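Local coordinates for protein agmatinase (PDB 4DZ4) that probably hydrolyses agmatine to putrescine and urea with a pair of manganese ions in each subunit, as a member of the arginase family, at residues E7-Y10 and R16-S19; Y21-E26 and M36-T41; A186-L191 and D208-N213; C166-D171 and S197-I202; T124-Q127 and R131-T134. All blocks are in the same frame, centred on the assembly; numbering follows the deposited sequence.

Interaction 1 (E7-Y10 and R16-S19)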
# COMPACT_ATOMS: atom_id res chain seq x y z
N GLU B 7 -0.22 -43.73 -2.62
CA GLU B 7 -0.81 -42.38 -2.48
C GLU B 7 0.12 -41.35 -3.13
O GLU B 7 1.29 -41.26 -2.78
CB GLU B 7 -1.01 -42.01 -1.01
CG GLU B 7 -1.74 -40.67 -0.82
CD GLU B 7 -1.89 -40.23 0.63
OE1 GLU B 7 -1.16 -40.73 1.54
OE2 GLU B 7 -2.76 -39.35 0.87
N THR B 8 -0.42 -40.60 -4.08
CA THR B 8 0.31 -39.46 -4.63
C THR B 8 0.03 -38.30 -3.69
O THR B 8 -1.09 -38.18 -3.18
CB THR B 8 -0.21 -39.09 -6.02
OG1 THR B 8 -1.55 -38.57 -5.88
CG2 THR B 8 -0.21 -40.31 -6.96
N LEU B 9 1.04 -37.48 -3.44
CA LEU B 9 0.91 -36.36 -2.54
C LEU B 9 0.88 -35.08 -3.36
O LEU B 9 1.90 -34.43 -3.55
CB LEU B 9 2.09 -36.34 -1.55
CG LEU B 9 2.26 -37.56 -0.64
CD1 LEU B 9 3.35 -37.27 0.35
CD2 LEU B 9 0.96 -37.90 0.09
N TYR B 10 -0.28 -34.77 -3.89
CA TYR B 10 -0.47 -33.50 -4.56
C TYR B 10 -0.99 -32.53 -3.52
O TYR B 10 -2.14 -32.63 -3.12
CB TYR B 10 -1.47 -33.66 -5.71
CG TYR B 10 -0.90 -34.40 -6.89
CD1 TYR B 10 -0.10 -33.75 -7.83
CD2 TYR B 10 -1.15 -35.75 -7.07
CE1 TYR B 10 0.45 -34.43 -8.90
CE2 TYR B 10 -0.60 -36.44 -8.15
CZ TYR B 10 0.20 -35.77 -9.05
OH TYR B 10 0.75 -36.42 -10.14
N ARG B 16 1.55 -33.96 5.20
CA ARG B 16 1.19 -35.26 4.63
C ARG B 16 2.40 -36.20 4.41
O ARG B 16 2.26 -37.44 4.48
CB ARG B 16 0.44 -35.10 3.30
CG ARG B 16 -0.93 -34.42 3.40
CD ARG B 16 -1.50 -34.18 2.00
NE ARG B 16 -1.89 -35.43 1.36
CZ ARG B 16 -2.12 -35.60 0.05
NH1 ARG B 16 -1.97 -34.59 -0.80
NH2 ARG B 16 -2.51 -36.79 -0.41
N ARG B 17 3.57 -35.65 4.11
CA ARG B 17 4.74 -36.51 3.83
C ARG B 17 5.13 -37.38 5.03
O ARG B 17 5.37 -36.88 6.13
CB ARG B 17 5.96 -35.69 3.39
CG ARG B 17 6.02 -35.40 1.89
CD ARG B 17 7.39 -34.88 1.49
NE ARG B 17 7.74 -33.83 2.41
CZ ARG B 17 7.45 -32.55 2.26
NH1 ARG B 17 6.83 -32.10 1.16
NH2 ARG B 17 7.77 -31.72 3.23
N PRO B 18 5.24 -38.69 4.82
CA PRO B 18 5.58 -39.60 5.90
C PRO B 18 7.06 -39.56 6.32
O PRO B 18 7.37 -39.98 7.42
CB PRO B 18 5.26 -40.98 5.32
CG PRO B 18 5.35 -40.80 3.84
CD PRO B 18 4.89 -39.39 3.57
N SER B 19 7.95 -39.10 5.44
CA SER B 19 9.40 -39.08 5.68
C SER B 19 9.88 -37.64 5.71
O SER B 19 9.25 -36.77 5.11
CB SER B 19 10.14 -39.83 4.57
OG SER B 19 11.53 -39.51 4.47
O HOH W 1 -3.10 -37.55 3.08
O HOH W 2 -0.29 -38.96 3.93
O HOH W 3 -2.92 -36.22 -3.50
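In the N-terminal arm of agmatinase the chain doubles back through the short helix 13-16, and the segments before and after the turn are tied together by a salt bridge between Glu7 and Arg16. Arg16 NH2 donates to Glu7 OE2 over 2.9 Å, with an N-H...O angle of 160°. The carboxylate oxygen lies in the guanidinium plane, but NH2 comes to it from well above the carboxylate plane, the two flat groups being turned 61° against each other. Glu7 reaches that far because its chain is stretched out, CG anti to the backbone N (chi1 -175°). Arg16 NH2 also makes a weak bond to Thr8 O at 3.4 Å.

Leu9 supplies the apolar half. The Leu9 CD2 methyl lies over one face of the Arg16 guanidinium, 3.7 Å from Arg16 NH2 and displaced toward the rim, while Leu9 CD1 packs 3.6 Å from Arg17 CG and also borders the Pro18 ring. Three waters fill in the polar links: one joins Glu7 OE2 to Arg16 NE, a second donates to both Glu7 OE1 and Arg16 O, and a third donates to Thr8 O at 2.7 Å while accepting from Tyr10 N and Arg16 NH2. Glu7 OE1 also takes the N-H of Gly3, so both carboxylate oxygens are engaged.

This is a surface contact away from the metal site. Arg17 turns from it toward strand 39-40, where its NH2 binds Arg37 O and Asn39 OD1, and the Tyr10 ring meets Trp105 of a second subunit.

Interaction 2 (Y21-E26 and M36-T41). With EDO (1,2-ethanediol), chain Y.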
# COMPACT_ATOMS: atom_id res chain seq x y z
N TYR B 21 12.60 -36.74 4.24
CA TYR B 21 13.20 -36.54 2.92
C TYR B 21 12.18 -36.36 1.82
O TYR B 21 11.06 -36.87 1.93
CB TYR B 21 14.05 -37.77 2.56
CG TYR B 21 15.25 -37.88 3.46
CD1 TYR B 21 16.34 -37.03 3.30
CD2 TYR B 21 15.30 -38.83 4.48
CE1 TYR B 21 17.44 -37.12 4.14
CE2 TYR B 21 16.40 -38.93 5.30
CZ TYR B 21 17.47 -38.06 5.13
OH TYR B 21 18.57 -38.18 5.95
N GLY B 22 12.56 -35.60 0.79
CA GLY B 22 11.80 -35.53 -0.46
C GLY B 22 10.90 -34.32 -0.57
O GLY B 22 10.45 -33.79 0.43
N SER B 23 10.64 -33.89 -1.81
CA SER B 23 9.68 -32.83 -2.09
C SER B 23 8.39 -33.43 -2.63
O SER B 23 8.37 -34.60 -3.05
CB SER B 23 10.23 -31.87 -3.12
OG SER B 23 11.42 -31.28 -2.64
N SER B 24 7.33 -32.65 -2.62
CA SER B 24 6.09 -33.11 -3.24
C SER B 24 5.42 -31.96 -3.94
O SER B 24 5.65 -30.81 -3.59
CB SER B 24 5.16 -33.81 -2.24
OG SER B 24 4.95 -33.04 -1.10
N ILE B 25 4.58 -32.28 -4.92
CA ILE B 25 3.94 -31.28 -5.77
C ILE B 25 3.06 -30.31 -4.96
O ILE B 25 2.30 -30.74 -4.10
CB ILE B 25 3.08 -31.98 -6.84
CG1 ILE B 25 3.93 -32.91 -7.72
CG2 ILE B 25 2.31 -30.96 -7.67
CD1 ILE B 25 5.02 -32.18 -8.49
N GLU B 26 3.19 -29.01 -5.23
CA GLU B 26 2.26 -28.01 -4.67
C GLU B 26 1.77 -27.05 -5.76
O GLU B 26 2.51 -26.76 -6.69
CB GLU B 26 2.97 -27.15 -3.59
CG GLU B 26 3.57 -27.98 -2.46
CD GLU B 26 2.61 -28.23 -1.31
OE1 GLU B 26 1.40 -27.89 -1.38
OE2 GLU B 26 3.08 -28.80 -0.30
N MET B 36 9.79 -23.57 2.96
CA MET B 36 10.08 -24.42 1.79
C MET B 36 9.31 -25.73 1.84
O MET B 36 9.80 -26.79 1.39
CB MET B 36 11.61 -24.62 1.58
CG MET B 36 12.24 -23.39 0.93
SD MET B 36 13.99 -23.57 0.65
CE MET B 36 13.96 -24.53 -0.87
N ARG B 37 8.10 -25.66 2.39
CA ARG B 37 7.18 -26.82 2.47
C ARG B 37 7.68 -28.00 3.29
O ARG B 37 7.13 -29.09 3.15
CB ARG B 37 6.76 -27.35 1.07
CG ARG B 37 6.37 -26.26 0.07
CD ARG B 37 5.14 -25.50 0.51
NE ARG B 37 4.64 -24.75 -0.65
CZ ARG B 37 3.43 -24.21 -0.74
NH1 ARG B 37 2.59 -24.26 0.28
NH2 ARG B 37 3.07 -23.61 -1.87
N ARG B 38 8.72 -27.80 4.08
CA ARG B 38 9.29 -28.88 4.87
C ARG B 38 8.32 -29.40 5.94
O ARG B 38 7.38 -28.70 6.38
CB ARG B 38 10.66 -28.48 5.46
CG ARG B 38 11.75 -28.20 4.43
CD ARG B 38 11.59 -28.98 3.11
NE ARG B 38 11.64 -30.42 3.28
CZ ARG B 38 11.18 -31.30 2.40
NH1 ARG B 38 11.30 -32.57 2.68
NH2 ARG B 38 10.57 -30.92 1.27
N ASN B 39 8.50 -30.66 6.34
CA ASN B 39 7.57 -31.24 7.32
C ASN B 39 7.47 -30.38 8.57
O ASN B 39 8.49 -30.04 9.17
CB ASN B 39 8.04 -32.62 7.77
CG ASN B 39 8.00 -33.65 6.67
OD1 ASN B 39 7.74 -33.35 5.51
ND2 ASN B 39 8.24 -34.90 7.03
N TYR B 40 6.24 -30.07 8.97
CA TYR B 40 5.98 -29.51 10.31
C TYR B 40 6.04 -30.61 11.35
O TYR B 40 5.19 -31.52 11.37
CB TYR B 40 4.58 -28.90 10.36
CG TYR B 40 4.47 -27.43 10.04
CD1 TYR B 40 5.41 -26.49 10.52
CD2 TYR B 40 3.37 -26.96 9.32
CE1 TYR B 40 5.27 -25.14 10.22
CE2 TYR B 40 3.20 -25.59 9.06
CZ TYR B 40 4.14 -24.70 9.51
OH TYR B 40 3.96 -23.37 9.24
N THR B 41 7.00 -30.52 12.25
CA THR B 41 7.16 -31.55 13.31
C THR B 41 8.11 -31.06 14.39
O THR B 41 8.98 -30.24 14.11
CB THR B 41 7.70 -32.89 12.75
OG1 THR B 41 7.70 -33.89 13.80
CG2 THR B 41 9.14 -32.74 12.17
C1 EDO Y . 6.14 -25.87 -4.73
O1 EDO Y . 6.27 -27.28 -4.51
C2 EDO Y . 5.71 -25.51 -6.14
O2 EDO Y . 4.44 -24.90 -6.15
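The hydrogen bonds across this contact all converge on one acceptor, Gly22 O, which the guanidinium of Arg38 grips end-on with two nitrogens. Arg38 NH1 stands 2.7 Å from Gly22 O and Arg38 NH2 3.0 Å from it, the first bond the straighter (N-H...O 153° against 135°). The oxygen lies in the guanidinium plane, yet both nitrogens come to it from the same face of the carbonyl plane. Arg38 gets there by folding its chain at chi2 and chi3, which brings the guanidinium round to the loop.

The charged pair Glu26 and Arg37 meets differently. Their planes are only 8° apart and stacked, with Glu26 CG 3.9 Å from Arg37 NE. Glu26 OE1 stays 4.2 Å from Arg37 NH1 and well out of its plane, so charge attraction acts without a directed N-H. The directed bonds are made elsewhere: the carboxylate takes the backbone N-H groups of Asp12 and Gly13, and Arg37 NH1 donates to the carbonyls of Ala30 and Val32.

A 1,2-ethanediol, probably from the crystallisation liquor, donates from O2 to Glu26 O at 2.7 Å and rests against Glu26 CB.

The loop 21-26 is thus held to the approach of strand 39-40, outermost in this chain's sheet. Arg38 touches Val98 of the adjacent strand 98-103, Met36 packs on Cys310 of helix 300-323, and Ile25 meets Trp105 of a second subunit.

Interaction 3 (A186-L191 and D208-N213)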
# COMPACT_ATOMS: atom_id res chain seq x y z
N ALA B 186 27.92 -10.23 23.57
CA ALA B 186 28.51 -11.48 23.05
C ALA B 186 30.05 -11.41 23.08
O ALA B 186 30.70 -12.37 23.48
CB ALA B 186 28.02 -11.78 21.64
N VAL B 187 30.63 -10.27 22.71
CA VAL B 187 32.09 -10.10 22.80
C VAL B 187 32.58 -10.08 24.25
O VAL B 187 33.55 -10.77 24.61
CB VAL B 187 32.61 -8.85 22.06
CG1 VAL B 187 34.08 -8.60 22.42
CG2 VAL B 187 32.44 -9.05 20.56
N LYS B 188 31.89 -9.32 25.10
CA LYS B 188 32.27 -9.28 26.51
C LYS B 188 32.13 -10.67 27.20
O LYS B 188 32.92 -11.00 28.09
CB LYS B 188 31.47 -8.20 27.24
CG LYS B 188 31.74 -6.78 26.71
CD LYS B 188 33.19 -6.32 26.88
CE LYS B 188 33.57 -5.41 25.72
NZ LYS B 188 35.00 -4.96 25.74
N ASP B 189 31.15 -11.47 26.78
CA ASP B 189 30.98 -12.83 27.33
C ASP B 189 32.01 -13.82 26.77
O ASP B 189 32.07 -14.95 27.25
CB ASP B 189 29.58 -13.40 27.05
CG ASP B 189 28.45 -12.66 27.76
OD1 ASP B 189 28.71 -11.77 28.61
OD2 ASP B 189 27.29 -13.01 27.45
N GLY B 190 32.80 -13.40 25.79
CA GLY B 190 33.74 -14.31 25.10
C GLY B 190 33.06 -15.35 24.20
O GLY B 190 33.68 -16.38 23.89
N LEU B 191 31.83 -15.06 23.75
CA LEU B 191 31.10 -15.97 22.87
C LEU B 191 31.66 -15.96 21.47
O LEU B 191 31.59 -16.98 20.77
CB LEU B 191 29.60 -15.62 22.79
CG LEU B 191 28.82 -15.78 24.10
CD1 LEU B 191 27.37 -15.39 23.88
CD2 LEU B 191 28.92 -17.21 24.61
N ASP B 208 33.77 2.27 18.74
CA ASP B 208 34.57 1.10 19.13
C ASP B 208 33.94 -0.18 18.57
O ASP B 208 33.00 -0.73 19.15
CB ASP B 208 34.72 1.07 20.66
CG ASP B 208 35.64 -0.02 21.15
OD1 ASP B 208 36.16 -0.80 20.33
OD2 ASP B 208 35.83 -0.09 22.38
N TYR B 209 34.47 -0.66 17.45
CA TYR B 209 33.95 -1.85 16.78
C TYR B 209 34.52 -3.12 17.42
O TYR B 209 34.30 -4.24 16.90
CB TYR B 209 34.29 -1.83 15.28
CG TYR B 209 33.50 -0.82 14.45
CD1 TYR B 209 32.18 -1.08 14.07
CD2 TYR B 209 34.09 0.38 14.04
CE1 TYR B 209 31.46 -0.16 13.29
CE2 TYR B 209 33.39 1.30 13.27
CZ TYR B 209 32.07 1.03 12.90
OH TYR B 209 31.41 1.99 12.13
N LEU B 210 35.26 -2.94 18.52
CA LEU B 210 35.74 -4.07 19.37
C LEU B 210 36.74 -5.00 18.66
O LEU B 210 36.91 -6.17 19.04
CB LEU B 210 34.55 -4.88 19.93
CG LEU B 210 33.44 -4.13 20.70
CD1 LEU B 210 32.31 -5.10 21.04
CD2 LEU B 210 33.98 -3.42 21.93
N GLY B 211 37.40 -4.49 17.63
CA GLY B 211 38.41 -5.27 16.91
C GLY B 211 37.84 -6.27 15.90
O GLY B 211 38.58 -7.07 15.35
N ILE B 212 36.52 -6.27 15.70
CA ILE B 212 35.88 -7.13 14.69
C ILE B 212 36.26 -6.60 13.29
O ILE B 212 36.27 -5.38 13.09
CB ILE B 212 34.34 -7.20 14.84
CG1 ILE B 212 33.96 -7.70 16.26
CG2 ILE B 212 33.74 -8.14 13.80
CD1 ILE B 212 32.47 -7.68 16.59
N ASN B 213 36.60 -7.49 12.36
CA ASN B 213 36.89 -7.07 10.97
C ASN B 213 35.62 -6.53 10.31
O ASN B 213 34.58 -7.17 10.37
CB ASN B 213 37.42 -8.24 10.18
CG ASN B 213 38.67 -8.81 10.80
OD1 ASN B 213 39.73 -8.20 10.72
ND2 ASN B 213 38.55 -9.96 11.44
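Leu210 and Ile212 put their side-chain ends against Val187 on helix 182-188. Asp208 opens the loop that carries them: the N-H of Leu210 comes to Asp208 OD1 (Leu210 N to Asp208 OD1 2.9 Å) from above the carboxylate plane, which makes an Asx turn. Tyr209 then starts a type I' beta turn that runs to Ile212, closed by Ile212 N bonding to Tyr209 O at 3.2 Å. The Tyr209 ring takes no part across the contact and packs on Cys166 and on Tyr86 of a third subunit.

Leu210 sits in the turn with positive phi (65°) and points its side chain at the helix. Leu210 CD1 does the touching, 3.9 Å from Val187 CB and 4.0 Å from Val187 CG2, the two side chains running past one another in opposite senses. The other methyl, Leu210 CD2, is 4.2 Å from Lys188 NZ, where the lysine chain bends over the edge of the contact.

In fold terms, the turn lies on the connection between the neighbouring parallel strands 198-202 and 213-216, and it meets the end of the helix that precedes them. That helix finishes in a Schellman motif, with Gly190 at positive phi and bonds from Leu191 N to Ala186 O and from Gly190 N to Val187 O.

Gly211 takes the chain on at a second positive phi (80°). Ile212 follows, buried, with CG1 anti to its carbonyl carbon (chi1 -57°) and Ile212 CD1 carried out to 4.2 Å from Val187 CG2. Asn213 enters strand 213-216, its ND2 donating to the carbonyls of Ser197 and Lys195.

Interaction 4 (C166-D171 and S197-I202). With MN (manganese (II) ion), chain P.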
# COMPACT_ATOMS: atom_id res chain seq x y z
N CYS B 166 26.58 -2.68 13.26
CA CYS B 166 27.53 -3.55 13.97
C CYS B 166 26.93 -4.23 15.19
O CYS B 166 27.40 -5.31 15.61
CB CYS B 166 28.76 -2.74 14.39
SG CYS B 166 28.41 -1.40 15.55
N ASP B 167 25.89 -3.62 15.75
CA ASP B 167 25.22 -4.12 16.97
C ASP B 167 26.19 -4.37 18.12
O ASP B 167 25.95 -5.23 18.99
CB ASP B 167 24.36 -5.35 16.63
CG ASP B 167 23.29 -5.02 15.57
OD1 ASP B 167 22.93 -3.81 15.45
OD2 ASP B 167 22.82 -5.93 14.86
N THR B 168 27.28 -3.61 18.15
CA THR B 168 28.29 -3.69 19.20
C THR B 168 28.44 -2.37 19.98
O THR B 168 29.43 -2.16 20.65
CB THR B 168 29.67 -4.11 18.61
OG1 THR B 168 30.00 -3.23 17.51
CG2 THR B 168 29.64 -5.55 18.12
N TRP B 169 27.43 -1.48 19.91
CA TRP B 169 27.43 -0.26 20.72
C TRP B 169 27.40 -0.63 22.18
O TRP B 169 26.70 -1.58 22.56
CB TRP B 169 26.24 0.63 20.33
CG TRP B 169 26.43 1.21 18.95
CD1 TRP B 169 27.30 2.26 18.57
CD2 TRP B 169 25.82 0.77 17.71
NE1 TRP B 169 27.22 2.48 17.21
CE2 TRP B 169 26.36 1.62 16.64
CE3 TRP B 169 24.88 -0.21 17.38
CZ2 TRP B 169 25.98 1.47 15.30
CZ3 TRP B 169 24.48 -0.35 16.03
CH2 TRP B 169 25.02 0.48 15.02
N ALA B 170 28.15 0.10 23.00
CA ALA B 170 28.30 -0.26 24.41
C ALA B 170 26.98 -0.16 25.17
O ALA B 170 26.16 0.75 24.93
CB ALA B 170 29.38 0.59 25.06
N ASP B 171 26.76 -1.10 26.08
CA ASP B 171 25.54 -1.12 26.88
C ASP B 171 25.96 -1.64 28.26
O ASP B 171 26.33 -2.79 28.39
CB ASP B 171 24.54 -2.08 26.25
CG ASP B 171 23.13 -1.97 26.86
OD1 ASP B 171 23.03 -1.52 28.02
OD2 ASP B 171 22.16 -2.37 26.17
N SER B 197 36.22 -12.84 13.34
CA SER B 197 34.83 -12.54 13.00
C SER B 197 34.80 -11.41 12.00
O SER B 197 35.76 -10.66 11.87
CB SER B 197 34.05 -12.12 14.25
OG SER B 197 33.87 -13.26 15.10
N VAL B 198 33.68 -11.27 11.31
CA VAL B 198 33.62 -10.29 10.22
C VAL B 198 32.21 -9.76 10.06
O VAL B 198 31.22 -10.52 10.14
CB VAL B 198 34.18 -10.89 8.89
CG1 VAL B 198 33.38 -12.13 8.46
CG2 VAL B 198 34.21 -9.83 7.79
N GLN B 199 32.13 -8.45 9.79
CA GLN B 199 30.85 -7.78 9.63
C GLN B 199 30.83 -7.19 8.21
O GLN B 199 31.77 -6.52 7.82
CB GLN B 199 30.69 -6.71 10.70
CG GLN B 199 30.64 -7.33 12.11
CD GLN B 199 30.51 -6.31 13.22
OE1 GLN B 199 31.28 -5.34 13.30
NE2 GLN B 199 29.51 -6.51 14.09
N VAL B 200 29.77 -7.48 7.48
CA VAL B 200 29.72 -7.24 6.02
C VAL B 200 28.50 -6.37 5.68
O VAL B 200 27.36 -6.71 6.04
CB VAL B 200 29.59 -8.57 5.25
CG1 VAL B 200 29.62 -8.29 3.74
CG2 VAL B 200 30.74 -9.53 5.60
N GLY B 201 28.74 -5.27 4.97
CA GLY B 201 27.67 -4.35 4.55
C GLY B 201 27.47 -3.18 5.53
O GLY B 201 26.57 -2.34 5.33
N ILE B 202 28.31 -3.12 6.56
CA ILE B 202 28.26 -2.06 7.58
C ILE B 202 28.23 -0.67 6.96
O ILE B 202 28.97 -0.36 6.04
CB ILE B 202 29.44 -2.17 8.59
CG1 ILE B 202 29.39 -3.52 9.34
CG2 ILE B 202 29.42 -0.95 9.55
CD1 ILE B 202 28.17 -3.69 10.27
MN MN P . 21.41 -6.07 13.44
O HOH W 4 21.00 -4.19 13.18
O HOH W 5 31.72 -4.19 15.68
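Gln199 OE1 and Thr168 OG1 are joined by one water, 2.7 Å from both Gln199 OE1, to which it donates, and Thr168 OG1, from which it accepts. The other end of the same amide, Gln199 NE2, makes a weak bond to Cys166 O (2.9 Å, N-H...O 124°) and also donates to His161 ND1, so the amide is fixed from both ends. Gln199 reaches the loop with its chain extended beyond CG.

Beside it, Ile202 lays CD1 3.5 Å from Cys166 N, an apolar tip against the backbone of the loop. Within the loop Thr168 N donates to Cys166 SG at 3.6 Å, and the sulfur sits over one face of the Trp169 ring, toward its rim.

These contacts fix the loop on either side of Asp167, whose OD2 binds manganese at 2.0 Å. A water 1.9 Å from the metal donates to the other carboxylate oxygen, OD1. His139, Asp163 and Asp246 bind the same ion. The binuclear manganese centre of the arginase family has this form: metal-binding loops at the ends of parallel strands, here packed against residues of the neighbouring strand 198-202.

Interaction 5 (T124-Q127 and R131-T134)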
# COMPACT_ATOMS: atom_id res chain seq x y z
N THR B 124 17.39 -27.35 23.36
CA THR B 124 16.59 -28.50 23.02
C THR B 124 16.91 -29.02 21.61
O THR B 124 17.10 -30.22 21.39
CB THR B 124 15.08 -28.18 23.15
OG1 THR B 124 14.80 -27.97 24.53
CG2 THR B 124 14.23 -29.35 22.66
N ILE B 125 16.95 -28.10 20.64
CA ILE B 125 17.19 -28.52 19.26
C ILE B 125 18.63 -29.04 19.11
O ILE B 125 18.87 -30.06 18.48
CB ILE B 125 16.90 -27.36 18.28
CG1 ILE B 125 15.38 -27.08 18.30
CG2 ILE B 125 17.40 -27.71 16.87
CD1 ILE B 125 15.04 -25.69 17.79
N LEU B 126 19.57 -28.36 19.77
CA LEU B 126 20.97 -28.75 19.64
C LEU B 126 21.30 -30.12 20.25
O LEU B 126 22.29 -30.74 19.85
CB LEU B 126 21.91 -27.66 20.16
CG LEU B 126 21.85 -26.36 19.35
CD1 LEU B 126 22.67 -25.30 20.05
CD2 LEU B 126 22.35 -26.60 17.95
N GLN B 127 20.45 -30.61 21.16
CA GLN B 127 20.64 -31.94 21.75
C GLN B 127 20.49 -33.02 20.67
O GLN B 127 21.05 -34.12 20.81
CB GLN B 127 19.71 -32.18 22.95
N ARG B 131 21.50 -28.97 12.83
CA ARG B 131 21.91 -27.57 12.78
C ARG B 131 20.64 -26.74 12.91
O ARG B 131 19.56 -27.20 12.53
CB ARG B 131 22.51 -27.21 11.43
CG ARG B 131 23.66 -28.08 10.94
CD ARG B 131 24.91 -27.87 11.75
NE ARG B 131 26.02 -28.54 11.07
CZ ARG B 131 27.25 -28.65 11.55
NH1 ARG B 131 27.55 -28.16 12.75
NH2 ARG B 131 28.17 -29.26 10.83
N MET B 132 20.79 -25.50 13.38
CA MET B 132 19.66 -24.56 13.47
C MET B 132 19.76 -23.50 12.39
O MET B 132 20.80 -22.86 12.23
CB MET B 132 19.60 -23.86 14.83
CG MET B 132 19.22 -24.80 15.96
SD MET B 132 19.08 -23.91 17.52
CE MET B 132 17.62 -22.89 17.27
N LEU B 133 18.68 -23.35 11.63
CA LEU B 133 18.49 -22.19 10.75
C LEU B 133 17.29 -21.41 11.30
O LEU B 133 16.14 -21.87 11.19
CB LEU B 133 18.22 -22.69 9.32
CG LEU B 133 18.00 -21.61 8.27
CD1 LEU B 133 19.07 -20.55 8.33
CD2 LEU B 133 17.92 -22.22 6.86
N THR B 134 17.54 -20.27 11.93
CA THR B 134 16.49 -19.60 12.69
C THR B 134 16.02 -18.34 11.96
O THR B 134 16.83 -17.59 11.43
CB THR B 134 16.98 -19.29 14.11
OG1 THR B 134 17.47 -20.51 14.71
CG2 THR B 134 15.82 -18.77 15.00
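Met132 faces helix 114-126 from strand 131-136, and nearly the whole contact runs along its side chain. From CB, the first torsion sets CG anti to the carbonyl carbon (chi1 -69°), which sends the chain toward the helix. Met132 CG meets Ile125 CG2 at 3.6 Å, the shortest approach between the two segments, and on another side it lies 4.1 Å from Leu126 CD2. Ile125 and Leu126, consecutive on the last turn of the helix, therefore both rest on this one methylene.

The sulfur comes next. Met132 SD is 4.1 Å from Leu126 CG and 4.2 Å from Ile125 CB, again shared between the two helix residues. At chi3 of Met132 (69°) the chain bends, and the bend brings the terminal methyl to Ile125: Met132 CE ends 3.8 Å from Ile125 CD1. Met132 crosses both helix side chains at about a right angle, and each atom from CG onward finds a carbon of the helix beside it. No hydrogen bond crosses the contact; it is apolar packing throughout, and all three residues are buried.

Neighbouring elements close around it. Ile125 also touches Val50 of strand 49-54, while Leu126 and Met132 both reach His149 of helix 142-153. Leu133 packs on helix 300-323. A helix that turns through a short loop into the next strand in sequence, parallel to the one before the helix though not adjacent to it in the sheet, is the alpha-to-beta half of a beta-alpha-beta crossover, and helices covering a central parallel sheet are the hallmark of the alpha/beta arginase fold.

The five contacts fall into three regions of the subunit. Interactions 1 and 2, with centres 9 Å apart, form one N-terminal patch, touching where Leu9 O lies 3.6 Å from Ser24 CB. Interactions 3 and 4 lie on the opposite side of the chain's centre, 8 Å apart and interleaved in sequence: Asn213 O lies 2.8 Å from Gln199 N, and Leu210 packs on Thr168. Interaction 4 holds the manganese ligand Asp167; Ile212 of interaction 3 has its side chain about 8 Å from that of Asp167. Interaction 5 lies about 24 Å, centre to centre, from interaction 4 and 19 Å from interaction 2; all three reach the same parallel sheet.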